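Side-chain contacts in endo-beta-1,2-glucanase (Talaromyces funiculosus, PDB 6IMV), which hydrolyses beta-1,2-glucan from within the chain as an endo-acting glycoside hydrolase and binds the disaccharide sophorose: residues W257-G262 / A271-K276; L169-Y174 / G251-W256; N63-W66 / G71-K74; G407-N412 / T425-L430; R102-S105 / A111-G114. All coordinates share one frame; numbering follows the deposited sequence.

From the N terminus, interaction 3 comes first and closes the short turn of the hairpin formed by strands 57-64 and 71-78. Interaction 5 then closes the loop between helices 98-104 and 112-133. Interaction 2 spans the longest stretch, bringing helix 163-182 against helix 252-261; interaction 1 opens at the next residue and ties the rest of that helix to helix 266-276. Interaction 4 closes last, within the last strands of the chain. All five run in series, with none nested or crossed. Interactions 1 and 2 touch through tryptophan packing and the salt bridge from Lys276 to Glu252. Interactions 3 and 4 meet in one antiparallel sheet, across the chain's centre from the helical pair.

Interaction 1. Residues W257-G262 / A271-K276; sequences WLQFFG and ALWEYK
The Trp273 indole takes Gln259 OE1 at its edge, practically in the ring plane, while one of its faces is overlain by Lys276 CD, 4.1 Å above the plane and offset toward the rim. The contact belongs to an antiparallel helical hairpin: helices 252-261 and 266-276 follow each other through a short loop, and their segment axes run 161° apart. Trp273 NE1 gives its hydrogen to Gln259 OE1 at 2.8 Å, with a nearly straight N-H...O angle of 173°. The Gln259 amide stands steeply to the indole, close to perpendicular. Its CG lies anti to the backbone N (chi1 166°) and the chain runs on extended, which carries the carboxamide across the gap to the ring. A phenylalanine in place of Trp273 would probably leave the buried Gln259 OE1 without its indole N-H and its amide freer to turn. Trp256 packs against the same indole, and Arg467 and Glu471 of helix 461-475 also touch it, placing the hairpin against the C-terminal helix. Beside this polar link the helices meet through leucines, Leu258 CB lying 4.5 Å from Leu272 CD1; the same methyl comes within 4.4 Å of Gln259 CB.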
# COMPACT_ATOMS: atom_id res chain seq x y z
N TRP A 257 -5.09 -2.10 15.94
CA TRP A 257 -6.51 -1.80 16.00
C TRP A 257 -7.16 -2.54 17.17
O TRP A 257 -7.89 -1.93 17.98
CB TRP A 257 -7.21 -2.11 14.67
CG TRP A 257 -8.51 -1.37 14.55
CD1 TRP A 257 -9.77 -1.86 14.69
CD2 TRP A 257 -8.65 0.05 14.35
NE1 TRP A 257 -10.69 -0.86 14.54
CE2 TRP A 257 -10.03 0.32 14.33
CE3 TRP A 257 -7.75 1.10 14.15
CZ2 TRP A 257 -10.53 1.61 14.12
CZ3 TRP A 257 -8.23 2.37 13.95
CH2 TRP A 257 -9.61 2.62 13.94
N LEU A 258 -6.88 -3.85 17.28
CA LEU A 258 -7.38 -4.68 18.37
C LEU A 258 -6.86 -4.16 19.71
O LEU A 258 -7.64 -4.03 20.65
CB LEU A 258 -6.96 -6.14 18.16
CG LEU A 258 -7.81 -6.94 17.18
CD1 LEU A 258 -7.17 -8.29 16.90
CD2 LEU A 258 -9.23 -7.11 17.72
N GLN A 259 -5.56 -3.87 19.79
CA GLN A 259 -4.96 -3.47 21.06
C GLN A 259 -5.61 -2.18 21.57
O GLN A 259 -6.01 -2.12 22.73
CB GLN A 259 -3.45 -3.25 20.94
CG GLN A 259 -2.88 -2.51 22.15
CD GLN A 259 -1.38 -2.62 22.26
OE1 GLN A 259 -0.74 -3.36 21.52
NE2 GLN A 259 -0.81 -1.89 23.20
N PHE A 260 -5.67 -1.14 20.74
CA PHE A 260 -6.12 0.15 21.19
C PHE A 260 -7.64 0.21 21.36
O PHE A 260 -8.10 0.89 22.25
CB PHE A 260 -5.64 1.26 20.26
CG PHE A 260 -4.15 1.47 20.27
CD1 PHE A 260 -3.47 1.61 21.47
CD2 PHE A 260 -3.43 1.53 19.09
CE1 PHE A 260 -2.10 1.82 21.48
CE2 PHE A 260 -2.06 1.72 19.10
CZ PHE A 260 -1.39 1.87 20.29
N PHE A 261 -8.40 -0.49 20.50
CA PHE A 261 -9.84 -0.22 20.37
C PHE A 261 -10.73 -1.46 20.54
O PHE A 261 -11.95 -1.31 20.56
CB PHE A 261 -10.11 0.40 19.00
CG PHE A 261 -9.36 1.68 18.77
CD1 PHE A 261 -9.51 2.75 19.64
CD2 PHE A 261 -8.51 1.82 17.67
CE1 PHE A 261 -8.81 3.93 19.43
CE2 PHE A 261 -7.82 3.00 17.46
CZ PHE A 261 -7.96 4.06 18.34
N GLY A 262 -10.15 -2.65 20.65
CA GLY A 262 -10.90 -3.88 20.56
C GLY A 262 -11.56 -4.31 21.87
O GLY A 262 -12.39 -5.20 21.85
N ALA A 271 -0.45 -11.15 25.05
CA ALA A 271 -0.47 -12.37 24.22
C ALA A 271 -0.32 -12.03 22.73
O ALA A 271 0.32 -12.78 22.00
CB ALA A 271 -1.73 -13.18 24.49
N LEU A 272 -0.91 -10.91 22.27
CA LEU A 272 -0.75 -10.46 20.88
C LEU A 272 0.74 -10.38 20.53
O LEU A 272 1.17 -10.92 19.52
CB LEU A 272 -1.40 -9.09 20.68
CG LEU A 272 -2.93 -9.05 20.64
CD1 LEU A 272 -3.41 -7.61 20.47
CD2 LEU A 272 -3.48 -9.92 19.52
N TRP A 273 1.52 -9.70 21.37
CA TRP A 273 2.92 -9.41 21.07
C TRP A 273 3.79 -10.66 21.31
O TRP A 273 4.74 -10.90 20.57
CB TRP A 273 3.40 -8.19 21.85
CG TRP A 273 2.71 -6.96 21.33
CD1 TRP A 273 1.67 -6.30 21.91
CD2 TRP A 273 2.98 -6.29 20.09
NE1 TRP A 273 1.28 -5.25 21.11
CE2 TRP A 273 2.06 -5.22 19.99
CE3 TRP A 273 3.92 -6.46 19.06
CZ2 TRP A 273 2.05 -4.34 18.91
CZ3 TRP A 273 3.91 -5.59 18.00
CH2 TRP A 273 2.98 -4.54 17.92
N GLU A 274 3.40 -11.47 22.29
CA GLU A 274 4.12 -12.70 22.58
C GLU A 274 4.00 -13.66 21.39
O GLU A 274 4.98 -14.23 20.96
CB GLU A 274 3.56 -13.35 23.85
CG GLU A 274 4.37 -14.54 24.31
CD GLU A 274 3.88 -15.13 25.62
OE1 GLU A 274 3.18 -14.41 26.37
OE2 GLU A 274 4.20 -16.31 25.88
N TYR A 275 2.78 -13.82 20.88
CA TYR A 275 2.52 -14.74 19.80
C TYR A 275 3.20 -14.26 18.51
O TYR A 275 3.53 -15.06 17.64
CB TYR A 275 1.01 -14.93 19.59
CG TYR A 275 0.70 -16.04 18.64
CD1 TYR A 275 0.89 -17.36 19.02
CD2 TYR A 275 0.25 -15.80 17.35
CE1 TYR A 275 0.64 -18.41 18.15
CE2 TYR A 275 -0.02 -16.83 16.48
CZ TYR A 275 0.17 -18.14 16.88
OH TYR A 275 -0.09 -19.17 16.03
N LYS A 276 3.38 -12.94 18.39
CA LYS A 276 4.00 -12.31 17.23
C LYS A 276 5.53 -12.45 17.26
O LYS A 276 6.15 -12.43 16.21
CB LYS A 276 3.61 -10.83 17.16
CG LYS A 276 2.33 -10.53 16.38
CD LYS A 276 1.81 -9.12 16.57
CE LYS A 276 2.79 -8.06 16.12
NZ LYS A 276 3.19 -8.23 14.71

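Interaction 2. Residues L169-Y174 / G251-W256; sequences LLWAVY and GELFTW
Two helices of the helical domain, 163-182 and 252-261, pack here at a steep angle: Leu170 and Trp171 of the first meet Leu253, Phe254 and Trp256 of the second, with segment axes 64° apart and 10.0 Å at closest approach. The helical body is consistent with the (alpha/alpha)6 toroid known for this glucanase family. Trp171 carries the contact. Its NE1 donates to the backbone Leu253 O at 3.0 Å, a somewhat bent bond (153°) whose acceptor lies at the indole edge near the ring plane, while the donor sits above the plane of that carbonyl. With CG beside its own backbone N (chi1 -70°), Trp171 reaches across to the neighbouring helix, and CD1 comes to rest 3.9 Å from Leu253 CB. Within its own helix Trp171 CZ3 stands 3.6 Å above the centre of the Tyr174 ring, so the indole is steadied from both helices. An edge-to-face meeting with Trp257 adds to this aromatic cluster. Trp256 turns its ring away, and its NE1 is bonded to Tyr314 OH. Leu170 CD1 nears Phe254 CE1 at 4.4 Å, and the six-membered ring of Trp171 finishes the contact, CZ2 lying 3.9 Å from Trp256 CB.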
# COMPACT_ATOMS: atom_id res chain seq x y z
N LEU A 169 -7.03 0.01 5.82
CA LEU A 169 -8.09 0.98 5.59
C LEU A 169 -8.36 1.80 6.86
O LEU A 169 -8.56 3.02 6.79
CB LEU A 169 -9.36 0.25 5.14
CG LEU A 169 -10.61 1.11 4.96
CD1 LEU A 169 -10.36 2.30 4.05
CD2 LEU A 169 -11.75 0.27 4.43
N LEU A 170 -8.38 1.14 8.02
CA LEU A 170 -8.83 1.78 9.25
C LEU A 170 -7.90 2.92 9.65
O LEU A 170 -8.37 4.02 10.00
CB LEU A 170 -8.97 0.72 10.35
CG LEU A 170 -10.19 -0.16 10.20
CD1 LEU A 170 -10.08 -1.41 11.07
CD2 LEU A 170 -11.46 0.62 10.53
N TRP A 171 -6.58 2.71 9.57
CA TRP A 171 -5.62 3.78 9.92
C TRP A 171 -5.62 4.86 8.84
O TRP A 171 -5.34 6.02 9.13
CB TRP A 171 -4.22 3.21 10.20
CG TRP A 171 -4.18 2.43 11.48
CD1 TRP A 171 -4.12 1.07 11.60
CD2 TRP A 171 -4.24 2.95 12.83
NE1 TRP A 171 -4.12 0.71 12.92
CE2 TRP A 171 -4.19 1.84 13.70
CE3 TRP A 171 -4.32 4.23 13.37
CZ2 TRP A 171 -4.22 1.98 15.08
CZ3 TRP A 171 -4.36 4.37 14.74
CH2 TRP A 171 -4.30 3.26 15.59
N ALA A 172 -5.96 4.51 7.59
CA ALA A 172 -6.08 5.52 6.53
C ALA A 172 -7.26 6.46 6.84
O ALA A 172 -7.15 7.68 6.72
CB ALA A 172 -6.21 4.87 5.18
N VAL A 173 -8.38 5.87 7.26
CA VAL A 173 -9.59 6.63 7.62
C VAL A 173 -9.30 7.49 8.86
O VAL A 173 -9.75 8.63 8.93
CB VAL A 173 -10.80 5.70 7.81
CG1 VAL A 173 -11.97 6.41 8.49
CG2 VAL A 173 -11.26 5.10 6.48
N TYR A 174 -8.56 6.93 9.81
CA TYR A 174 -8.11 7.62 11.03
C TYR A 174 -7.36 8.90 10.63
O TYR A 174 -7.67 10.00 11.13
CB TYR A 174 -7.26 6.64 11.85
CG TYR A 174 -6.92 7.02 13.27
CD1 TYR A 174 -7.72 6.61 14.33
CD2 TYR A 174 -5.74 7.68 13.57
CE1 TYR A 174 -7.38 6.89 15.64
CE2 TYR A 174 -5.38 7.97 14.88
CZ TYR A 174 -6.21 7.58 15.92
OH TYR A 174 -5.85 7.86 17.21
N GLY A 251 -0.13 -6.79 8.23
CA GLY A 251 -1.12 -7.24 9.19
C GLY A 251 -0.93 -6.64 10.57
O GLY A 251 -1.86 -6.65 11.39
N GLU A 252 0.25 -6.10 10.85
CA GLU A 252 0.53 -5.51 12.16
C GLU A 252 -0.38 -4.31 12.43
O GLU A 252 -0.69 -4.01 13.60
CB GLU A 252 2.00 -5.13 12.29
CG GLU A 252 2.40 -4.82 13.72
CD GLU A 252 3.91 -4.77 13.89
OE1 GLU A 252 4.47 -3.67 13.73
OE2 GLU A 252 4.51 -5.84 14.12
N LEU A 253 -0.83 -3.64 11.37
CA LEU A 253 -1.76 -2.51 11.52
C LEU A 253 -3.04 -2.97 12.23
O LEU A 253 -3.55 -2.27 13.11
CB LEU A 253 -2.07 -1.91 10.14
CG LEU A 253 -0.93 -1.14 9.48
CD1 LEU A 253 -1.39 -0.53 8.17
CD2 LEU A 253 -0.37 -0.07 10.41
N PHE A 254 -3.51 -4.17 11.88
CA PHE A 254 -4.73 -4.69 12.47
C PHE A 254 -4.50 -5.05 13.94
O PHE A 254 -5.39 -4.83 14.77
CB PHE A 254 -5.29 -5.89 11.71
CG PHE A 254 -6.71 -6.16 12.14
CD1 PHE A 254 -7.74 -5.36 11.69
CD2 PHE A 254 -6.99 -7.13 13.09
CE1 PHE A 254 -9.04 -5.56 12.13
CE2 PHE A 254 -8.29 -7.33 13.51
CZ PHE A 254 -9.31 -6.55 13.04
N THR A 255 -3.32 -5.60 14.26
CA THR A 255 -2.95 -5.87 15.65
C THR A 255 -3.18 -4.63 16.52
O THR A 255 -3.79 -4.72 17.58
CB THR A 255 -1.49 -6.32 15.79
OG1 THR A 255 -1.28 -7.45 14.93
CG2 THR A 255 -1.12 -6.71 17.20
N TRP A 256 -2.68 -3.47 16.05
CA TRP A 256 -2.81 -2.21 16.78
C TRP A 256 -4.28 -1.83 16.96
O TRP A 256 -4.64 -1.24 18.00
CB TRP A 256 -2.05 -1.08 16.08
CG TRP A 256 -0.56 -1.18 16.18
CD1 TRP A 256 0.32 -1.32 15.14
CD2 TRP A 256 0.24 -1.10 17.38
NE1 TRP A 256 1.60 -1.33 15.61
CE2 TRP A 256 1.59 -1.19 16.97
CE3 TRP A 256 -0.04 -0.94 18.74
CZ2 TRP A 256 2.64 -1.15 17.88
CZ3 TRP A 256 1.00 -0.90 19.64
CH2 TRP A 256 2.32 -1.00 19.22

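Interaction 3. Residues N63-W66 / G71-K74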
# COMPACT_ATOMS: atom_id res chain seq x y z
N ASN A 63 -6.78 -2.85 -17.26
CA ASN A 63 -5.91 -3.18 -18.37
C ASN A 63 -5.85 -1.98 -19.31
O ASN A 63 -6.80 -1.19 -19.39
CB ASN A 63 -6.42 -4.40 -19.13
CG ASN A 63 -6.46 -5.65 -18.27
OD1 ASN A 63 -5.45 -6.34 -18.16
ND2 ASN A 63 -7.61 -5.92 -17.68
N ILE A 64 -4.72 -1.85 -20.01
CA ILE A 64 -4.58 -0.89 -21.08
C ILE A 64 -4.15 -1.65 -22.34
O ILE A 64 -3.50 -2.71 -22.24
CB ILE A 64 -3.60 0.25 -20.70
CG1 ILE A 64 -2.18 -0.26 -20.41
CG2 ILE A 64 -4.16 1.03 -19.52
CD1 ILE A 64 -1.22 0.82 -19.94
N ASP A 65 -4.53 -1.11 -23.50
CA ASP A 65 -4.32 -1.78 -24.77
C ASP A 65 -2.82 -1.93 -25.03
O ASP A 65 -2.03 -1.00 -24.87
CB ASP A 65 -5.02 -1.03 -25.90
CG ASP A 65 -4.90 -1.72 -27.25
OD1 ASP A 65 -5.71 -2.61 -27.51
OD2 ASP A 65 -3.96 -1.38 -28.00
N TRP A 66 -2.43 -3.13 -25.47
CA TRP A 66 -1.06 -3.49 -25.73
C TRP A 66 -0.36 -2.45 -26.63
O TRP A 66 0.78 -2.10 -26.38
CB TRP A 66 -0.97 -4.88 -26.35
CG TRP A 66 0.45 -5.28 -26.60
CD1 TRP A 66 1.12 -5.29 -27.79
CD2 TRP A 66 1.42 -5.64 -25.60
NE1 TRP A 66 2.42 -5.68 -27.60
CE2 TRP A 66 2.63 -5.90 -26.27
CE3 TRP A 66 1.36 -5.78 -24.21
CZ2 TRP A 66 3.77 -6.30 -25.59
CZ3 TRP A 66 2.50 -6.18 -23.54
CH2 TRP A 66 3.69 -6.43 -24.22
N GLY A 71 -6.97 2.82 -21.69
CA GLY A 71 -7.84 1.99 -20.89
C GLY A 71 -8.74 1.12 -21.76
O GLY A 71 -9.34 1.61 -22.70
N THR A 72 -8.82 -0.17 -21.44
CA THR A 72 -9.66 -1.13 -22.17
C THR A 72 -10.65 -1.79 -21.21
O THR A 72 -11.83 -1.50 -21.25
CB THR A 72 -8.82 -2.19 -22.90
OG1 THR A 72 -7.88 -2.74 -21.98
CG2 THR A 72 -8.07 -1.64 -24.09
N VAL A 73 -10.14 -2.67 -20.36
CA VAL A 73 -10.88 -3.62 -19.53
C VAL A 73 -10.53 -3.34 -18.07
O VAL A 73 -9.43 -3.68 -17.64
CB VAL A 73 -10.49 -5.08 -19.88
CG1 VAL A 73 -11.12 -6.09 -18.95
CG2 VAL A 73 -10.80 -5.44 -21.32
N LYS A 74 -11.47 -2.76 -17.31
CA LYS A 74 -11.24 -2.54 -15.88
C LYS A 74 -11.27 -3.87 -15.11
O LYS A 74 -11.86 -4.84 -15.55
CB LYS A 74 -12.28 -1.55 -15.32
CG LYS A 74 -13.71 -2.07 -15.20
CD LYS A 74 -14.61 -1.05 -14.54
CE LYS A 74 -16.06 -1.17 -14.94
NZ LYS A 74 -16.26 -0.74 -16.35
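Antiparallel strands 57-64 and 71-78 close a beta hairpin here, with Ile64 and Gly71 as a non-hydrogen-bonded pair and Asn63 set against both Thr72 and Val73 in a beta bulge. Asn63 N bonds to Val73 O at 2.8 Å, whereas Asn63 O receives Thr72 N at 3.1 Å; the extra residue falls at Thr72, whose psi of -73° departs from strand values. The Asn63 side chain strengthens this point. Its CG lies beside its own backbone N (chi1 -62°), which brings ND2 to the same carbonyl, 2.9 Å from Val73 O, with the acceptor close to the amide plane. Asn63 and Val73 run side by side, and ND2 lies 3.7 Å from Val73 CB. A leucine in place of Asn63 would probably cost Val73 O its amide donor, leaving it the bond from the backbone N and a weak one from Thr62 OG1. Farther toward the turn, Thr72 CG2 packs on Asp65 CB at 3.6 Å, while Asp65 OD2 accepts from the backbone N of Val67 and Thr68 within the hairpin loop. Ile64 CG2 lies 4.0 Å from Gly71 N. The hairpin strands also carry Asp60 and Phe77, which line the glucose pocket, and the Asn63 side chain is about 9 Å from a bound glucose. Two N-H groups of the one residue Asn63 grip the Val73 carbonyl from opposite faces of its plane, which probably helps hold the bulge in register.

Interaction 4. Residues G407-N412 / T425-L430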
# COMPACT_ATOMS: atom_id res chain seq x y z
N GLY A 407 12.03 1.67 -19.29
CA GLY A 407 11.77 0.42 -20.05
C GLY A 407 10.64 0.62 -21.05
O GLY A 407 9.76 1.46 -20.85
N LYS A 408 10.69 -0.10 -22.17
CA LYS A 408 9.65 0.03 -23.19
C LYS A 408 8.29 -0.24 -22.56
O LYS A 408 8.14 -1.18 -21.78
CB LYS A 408 9.91 -0.90 -24.37
CG LYS A 408 11.13 -0.53 -25.20
CD LYS A 408 10.96 0.78 -25.90
CE LYS A 408 12.24 1.29 -26.50
NZ LYS A 408 12.08 2.71 -26.91
N LYS A 409 7.32 0.63 -22.89
CA LYS A 409 5.91 0.56 -22.48
C LYS A 409 5.72 0.81 -20.98
O LYS A 409 4.66 0.54 -20.47
CB LYS A 409 5.29 -0.80 -22.81
CG LYS A 409 5.58 -1.36 -24.19
CD LYS A 409 4.94 -2.73 -24.42
CE LYS A 409 3.56 -2.63 -25.05
NZ LYS A 409 3.63 -2.33 -26.50
N MET A 410 6.72 1.37 -20.28
CA MET A 410 6.65 1.44 -18.83
C MET A 410 6.13 2.80 -18.34
O MET A 410 5.95 3.00 -17.14
CB MET A 410 7.99 1.08 -18.20
CG MET A 410 8.25 -0.42 -18.21
SD MET A 410 6.90 -1.34 -17.39
CE MET A 410 7.18 -0.91 -15.67
N GLN A 411 5.84 3.71 -19.27
CA GLN A 411 4.97 4.86 -19.01
C GLN A 411 3.77 4.82 -19.95
O GLN A 411 3.84 4.30 -21.09
CB GLN A 411 5.69 6.20 -19.17
CG GLN A 411 6.79 6.45 -18.15
CD GLN A 411 7.43 7.80 -18.35
OE1 GLN A 411 8.17 8.04 -19.31
NE2 GLN A 411 7.14 8.71 -17.43
N ASN A 412 2.66 5.40 -19.47
CA ASN A 412 1.41 5.49 -20.20
C ASN A 412 0.73 6.81 -19.81
O ASN A 412 1.21 7.50 -18.92
CB ASN A 412 0.53 4.27 -19.92
CG ASN A 412 0.24 4.08 -18.45
OD1 ASN A 412 -0.59 4.79 -17.89
ND2 ASN A 412 0.91 3.13 -17.83
N THR A 425 11.44 -8.40 -22.29
CA THR A 425 10.74 -9.13 -23.36
C THR A 425 9.22 -9.12 -23.15
O THR A 425 8.47 -9.64 -23.97
CB THR A 425 11.21 -10.59 -23.46
OG1 THR A 425 10.90 -11.23 -22.21
CG2 THR A 425 12.69 -10.72 -23.76
N GLY A 426 8.76 -8.56 -22.03
CA GLY A 426 7.35 -8.53 -21.71
C GLY A 426 7.02 -7.46 -20.67
O GLY A 426 7.88 -7.07 -19.88
N VAL A 427 5.76 -7.02 -20.68
CA VAL A 427 5.26 -5.98 -19.81
C VAL A 427 3.85 -6.37 -19.36
O VAL A 427 3.11 -7.02 -20.12
CB VAL A 427 5.30 -4.62 -20.54
CG1 VAL A 427 4.41 -3.59 -19.89
CG2 VAL A 427 6.72 -4.08 -20.66
N SER A 428 3.49 -6.00 -18.13
CA SER A 428 2.12 -6.08 -17.65
C SER A 428 1.39 -4.80 -18.06
O SER A 428 1.60 -3.76 -17.45
CB SER A 428 2.06 -6.28 -16.15
OG SER A 428 0.72 -6.49 -15.73
N ALA A 429 0.56 -4.89 -19.11
CA ALA A 429 -0.12 -3.73 -19.66
C ALA A 429 -1.36 -3.45 -18.80
O ALA A 429 -2.50 -3.77 -19.17
CB ALA A 429 -0.45 -3.97 -21.12
N LEU A 430 -1.09 -2.92 -17.61
CA LEU A 430 -2.05 -2.88 -16.54
C LEU A 430 -1.73 -1.69 -15.63
O LEU A 430 -0.57 -1.26 -15.55
CB LEU A 430 -1.94 -4.22 -15.80
CG LEU A 430 -2.92 -4.43 -14.64
CD1 LEU A 430 -4.32 -4.66 -15.16
CD2 LEU A 430 -2.48 -5.60 -13.77
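Val427 reaches from its strand toward the turn at Lys408, Lys409 and Met410, and its two methyls carry the contact. From CB, which points at the turn, these methyls part. CG2, beside the backbone N, comes 3.4 Å from Lys408 O, a methyl set close against a peptide carbonyl. CG1, anti to the backbone N (chi1 162°), lies 4.1 Å from Lys409 CB, and CG2 lies at nearly the same distance from that carbon, so Lys409 CB is met by both branches. CG1 also meets the thioether: Met410 SD is 4.2 Å away, its chain folded by bends at chi2 and chi3, and the two side chains run antiparallel past one another. Beyond CB, Lys409 departs from Val427; its NZ bonds to Val499 O and Trp66 O, so the lysine links this turn to the C-terminal loop and to the loop of the 57-64/71-78 hairpin. The strand bearing Val427 is bonded to Ser419 and Glu418 of strand 415-421 and to Ile64 of strand 57-64. Gly407 to Met410 form a type II beta turn, closed by Met410 N to Gly407 O at 3.1 Å. The contact sits in an antiparallel meander of strands 411-412, 415-421 and 427-432, the last of which ends at the pocket residue Thr432.

Interaction 5. Residues R102-S105 / A111-G114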
# COMPACT_ATOMS: atom_id res chain seq x y z
N ARG A 102 -1.33 18.48 -7.15
CA ARG A 102 -0.64 18.21 -8.43
C ARG A 102 -1.14 16.88 -9.02
O ARG A 102 -1.28 16.77 -10.23
CB ARG A 102 0.87 18.19 -8.22
CG ARG A 102 1.68 17.86 -9.47
CD ARG A 102 1.71 19.01 -10.45
NE ARG A 102 2.72 18.75 -11.47
CZ ARG A 102 2.79 19.39 -12.63
NH1 ARG A 102 2.00 20.42 -12.88
NH2 ARG A 102 3.66 18.99 -13.54
N PHE A 103 -1.40 15.90 -8.15
CA PHE A 103 -2.01 14.61 -8.52
C PHE A 103 -3.49 14.79 -8.88
O PHE A 103 -3.90 14.39 -9.98
CB PHE A 103 -1.83 13.60 -7.37
CG PHE A 103 -2.45 12.24 -7.60
CD1 PHE A 103 -3.80 12.03 -7.36
CD2 PHE A 103 -1.67 11.16 -8.00
CE1 PHE A 103 -4.36 10.77 -7.54
CE2 PHE A 103 -2.24 9.91 -8.18
CZ PHE A 103 -3.57 9.71 -7.94
N LEU A 104 -4.28 15.35 -7.96
CA LEU A 104 -5.76 15.32 -8.06
C LEU A 104 -6.27 16.38 -9.05
O LEU A 104 -7.27 16.15 -9.72
CB LEU A 104 -6.39 15.59 -6.70
CG LEU A 104 -7.12 14.43 -6.02
CD1 LEU A 104 -8.07 14.96 -4.95
CD2 LEU A 104 -7.89 13.57 -7.01
N SER A 105 -5.63 17.55 -9.07
CA SER A 105 -6.23 18.74 -9.69
C SER A 105 -5.14 19.73 -10.11
O SER A 105 -5.12 20.87 -9.64
CB SER A 105 -7.21 19.36 -8.73
OG SER A 105 -8.09 20.22 -9.44
N ALA A 111 -9.30 23.18 -6.13
CA ALA A 111 -10.42 22.25 -6.21
C ALA A 111 -10.11 20.91 -5.51
O ALA A 111 -11.04 20.14 -5.23
CB ALA A 111 -10.79 22.04 -7.66
N ALA A 112 -8.83 20.62 -5.23
CA ALA A 112 -8.41 19.29 -4.74
C ALA A 112 -9.16 18.89 -3.47
O ALA A 112 -9.66 17.77 -3.38
CB ALA A 112 -6.91 19.24 -4.56
N PRO A 113 -9.24 19.76 -2.43
CA PRO A 113 -9.96 19.40 -1.20
C PRO A 113 -11.43 19.05 -1.44
O PRO A 113 -11.92 18.08 -0.88
CB PRO A 113 -9.82 20.66 -0.31
CG PRO A 113 -8.56 21.32 -0.83
CD PRO A 113 -8.59 21.07 -2.32
N GLY A 114 -12.12 19.84 -2.27
CA GLY A 114 -13.52 19.61 -2.63
C GLY A 114 -13.71 18.28 -3.34
O GLY A 114 -14.69 17.57 -3.08
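Ala111 meets Ser105 first: its CB lies 3.7 Å from Ser105 OG, a methyl against a hydroxyl whose hydrogen bond goes to Asn108 O in the intervening loop. That bond helps fix the Ser105 rotation, with OG anti to the backbone N (chi1 -161°), and it ties the loop back onto the end of the preceding helix. Ala112 follows and makes most of the contact. Its CB lies between two neighbours, 4.2 Å from Ser105 CB and 4.3 Å from Leu104 CB, and a side chain this small lets the backbones come near, the CA atoms of Ser105 and Ala112 being 5.4 Å apart. Ala112 N lies 4.1 Å from Ser105 CB, and Ala112 O stands 3.6 Å from Leu104 CD1. Leu104 takes an off-rotamer chi1 of -111°, which suggests some strain; its side chain also touches Leu89 and Ala93 of helix 80-94, and Ile115 farther along helix 112-133, so this leucine packs at the meeting of three helices. Pro113 CB points away from the preceding helix end; lacking an N-H, the proline is well suited to the opening turn of a helix. With Gly114 the chain leaves the contact as helix 112-133 gets under way. Ser105 is the first residue to abandon helical geometry after helix 98-104, so the whole forms a tight helix-loop-helix connection in the helical part of the fold, small side chains letting one helix start close beside the end of the last.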